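Local structure of MHC class I antigen (Anolis carolinensis, 7CPO) at residues W109-Y114 and L162-I167. The protein probably binds peptides in a groove and presents them at the cell surface to T cells, as class I MHC molecules do. Residues are numbered along the deposited sequence; the frame is centred on the assembly and turned at random.
Sequences WSKGGY and LEETCI
The carbonyl oxygen of E163 accepts a hydrogen bond from the ammonium group of K111, with 2.9 Å between E163 O and K111 NZ. This bond ties strand 111-119 to helix 152-176 in the α1/α2 platform of the MHC class I fold, where the helices lie across an antiparallel β-sheet. The axes of the two short segments run almost at right angles, 97° apart. The helix widens into a π-type turn over 162-165, and the carbonyl that K111 reaches belongs to this turn. The C=O···N angle is 152°, and the donor sits 26° off the plane of the carbonyl. K111 places CG between its own backbone N and carbonyl carbon, and the chain then extends straight to the helix, with CE 3.4 Å from E163 O. The carboxylate of E163 is engaged elsewhere, in salt bridges to K159 and K129; that of E164 is 5.5 Å from K111 NZ, measured to OE2, and could add only a longer-range attraction.

The side chain of I167 crosses the aliphatic part of K111 at an angle, bringing CD1 to 3.8 Å from K111 CB. I167 also packs on C103 and L105 of strand 96-105, while the adjacent C166 forms a disulfide with C103 and so fastens the helix to the sheet covalently. A water molecule bridges the backbones farther along, donating to L162 O and, weakly, to G112 O. Beyond it both methyls of L162 reach the carbonyl of Y114, with CD2 the nearer at 3.4 Å and CD1 at 4.0 Å from Y114 O.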
loop_
_atom_site.group_PDB
_atom_site.type_symbol
_atom_site.label_atom_id
_atom_site.label_comp_id
_atom_site.label_asym_id
_atom_site.label_seq_id
_atom_site.Cartn_x
_atom_site.Cartn_y
_atom_site.Cartn_z
ATOM N N TRP A 109 -7.136 23.712 5.521
ATOM C CA TRP A 109 -8.508 23.578 5.028
ATOM C C TRP A 109 -8.641 23.839 3.525
ATOM O O TRP A 109 -9.754 24.047 3.015
ATOM C CB TRP A 109 -9.456 24.453 5.855
ATOM C CG TRP A 109 -9.493 23.904 7.246
ATOM C CD1 TRP A 109 -8.633 24.197 8.275
ATOM C CD2 TRP A 109 -10.385 22.898 7.741
ATOM N NE1 TRP A 109 -8.963 23.455 9.388
ATOM C CE2 TRP A 109 -10.028 22.649 9.087
ATOM C CE3 TRP A 109 -11.456 22.191 7.178
ATOM C CZ2 TRP A 109 -10.699 21.719 9.880
ATOM C CZ3 TRP A 109 -12.127 21.279 7.966
ATOM C CH2 TRP A 109 -11.748 21.050 9.305
ATOM N N SER A 110 -7.530 23.816 2.796
ATOM C CA SER A 110 -7.595 23.604 1.363
ATOM C C SER A 110 -7.723 22.104 1.069
ATOM O O SER A 110 -7.392 21.239 1.896
ATOM C CB SER A 110 -6.361 24.194 0.667
ATOM O OG SER A 110 -5.176 23.452 0.937
ATOM N N LYS A 111 -8.211 21.801 -0.129
ATOM C CA LYS A 111 -8.512 20.434 -0.501
ATOM C C LYS A 111 -8.021 20.150 -1.913
ATOM O O LYS A 111 -7.794 21.054 -2.712
ATOM C CB LYS A 111 -10.005 20.144 -0.386
ATOM C CG LYS A 111 -10.884 21.306 -0.708
ATOM C CD LYS A 111 -12.289 21.075 -0.182
ATOM C CE LYS A 111 -13.294 21.948 -0.910
ATOM N NZ LYS A 111 -14.680 21.739 -0.401
ATOM N N GLY A 112 -7.832 18.862 -2.194
ATOM C CA GLY A 112 -7.531 18.413 -3.532
ATOM C C GLY A 112 -8.249 17.109 -3.812
ATOM O O GLY A 112 -8.917 16.538 -2.943
ATOM N N GLY A 113 -8.103 16.640 -5.036
ATOM C CA GLY A 113 -8.750 15.399 -5.401
ATOM C C GLY A 113 -8.232 14.921 -6.732
ATOM O O GLY A 113 -7.652 15.688 -7.509
ATOM N N TYR A 114 -8.444 13.634 -6.982
ATOM C CA TYR A 114 -7.935 13.022 -8.192
ATOM C C TYR A 114 -8.883 11.903 -8.580
ATOM O O TYR A 114 -9.677 11.424 -7.773
ATOM C CB TYR A 114 -6.505 12.497 -8.006
ATOM C CG TYR A 114 -6.408 11.477 -6.896
ATOM C CD1 TYR A 114 -6.511 10.115 -7.178
ATOM C CD2 TYR A 114 -6.233 11.869 -5.565
ATOM C CE1 TYR A 114 -6.431 9.170 -6.183
ATOM C CE2 TYR A 114 -6.156 10.925 -4.551
ATOM C CZ TYR A 114 -6.260 9.584 -4.882
ATOM O OH TYR A 114 -6.192 8.630 -3.933
ATOM N N LEU A 162 -15.638 14.778 -5.739
ATOM C CA LEU A 162 -14.267 14.944 -5.282
ATOM C C LEU A 162 -14.132 16.130 -4.341
ATOM O O LEU A 162 -13.382 16.067 -3.360
ATOM C CB LEU A 162 -13.335 15.104 -6.477
ATOM C CG LEU A 162 -13.211 13.878 -7.378
ATOM C CD1 LEU A 162 -12.393 14.201 -8.632
ATOM C CD2 LEU A 162 -12.593 12.734 -6.600
ATOM N N GLU A 163 -14.857 17.211 -4.605
ATOM C CA GLU A 163 -14.665 18.434 -3.845
ATOM C C GLU A 163 -15.539 18.504 -2.606
ATOM O O GLU A 163 -15.182 19.199 -1.643
ATOM C CB GLU A 163 -14.930 19.650 -4.738
ATOM C CG GLU A 163 -13.987 19.699 -5.924
ATOM C CD GLU A 163 -14.036 21.010 -6.683
ATOM O OE1 GLU A 163 -15.000 21.780 -6.479
ATOM O OE2 GLU A 163 -13.107 21.264 -7.490
ATOM N N GLU A 164 -16.657 17.785 -2.588
ATOM C CA GLU A 164 -17.564 17.943 -1.467
ATOM C C GLU A 164 -17.918 16.612 -0.820
ATOM O O GLU A 164 -17.646 16.425 0.366
ATOM C CB GLU A 164 -18.800 18.708 -1.933
ATOM C CG GLU A 164 -18.416 20.144 -2.323
ATOM C CD GLU A 164 -19.298 20.739 -3.399
ATOM O OE1 GLU A 164 -20.460 20.281 -3.559
ATOM O OE2 GLU A 164 -18.808 21.661 -4.094
ATOM N N THR A 165 -18.498 15.682 -1.585
ATOM C CA THR A 165 -18.984 14.438 -1.001
ATOM C C THR A 165 -17.853 13.667 -0.336
ATOM O O THR A 165 -17.970 13.258 0.829
ATOM C CB THR A 165 -19.673 13.585 -2.074
ATOM O OG1 THR A 165 -20.759 14.313 -2.649
ATOM C CG2 THR A 165 -20.217 12.309 -1.476
ATOM N N CYS A 166 -16.740 13.490 -1.067
ATOM C CA CYS A 166 -15.559 12.786 -0.569
ATOM C C CYS A 166 -14.989 13.448 0.691
ATOM O O CYS A 166 -14.592 12.757 1.638
ATOM C CB CYS A 166 -14.493 12.741 -1.669
ATOM S SG CYS A 166 -12.921 11.894 -1.238
ATOM N N ILE A 167 -14.924 14.782 0.706
ATOM C CA ILE A 167 -14.396 15.519 1.856
ATOM C C ILE A 167 -15.306 15.357 3.064
ATOM O O ILE A 167 -14.839 15.203 4.198
ATOM C CB ILE A 167 -14.207 17.003 1.474
ATOM C CG1 ILE A 167 -13.081 17.150 0.439
ATOM C CG2 ILE A 167 -13.941 17.868 2.702
ATOM C CD1 ILE A 167 -11.664 17.013 1.048
HETATM O O HOH W 1 -11.287 18.157 -2.807
#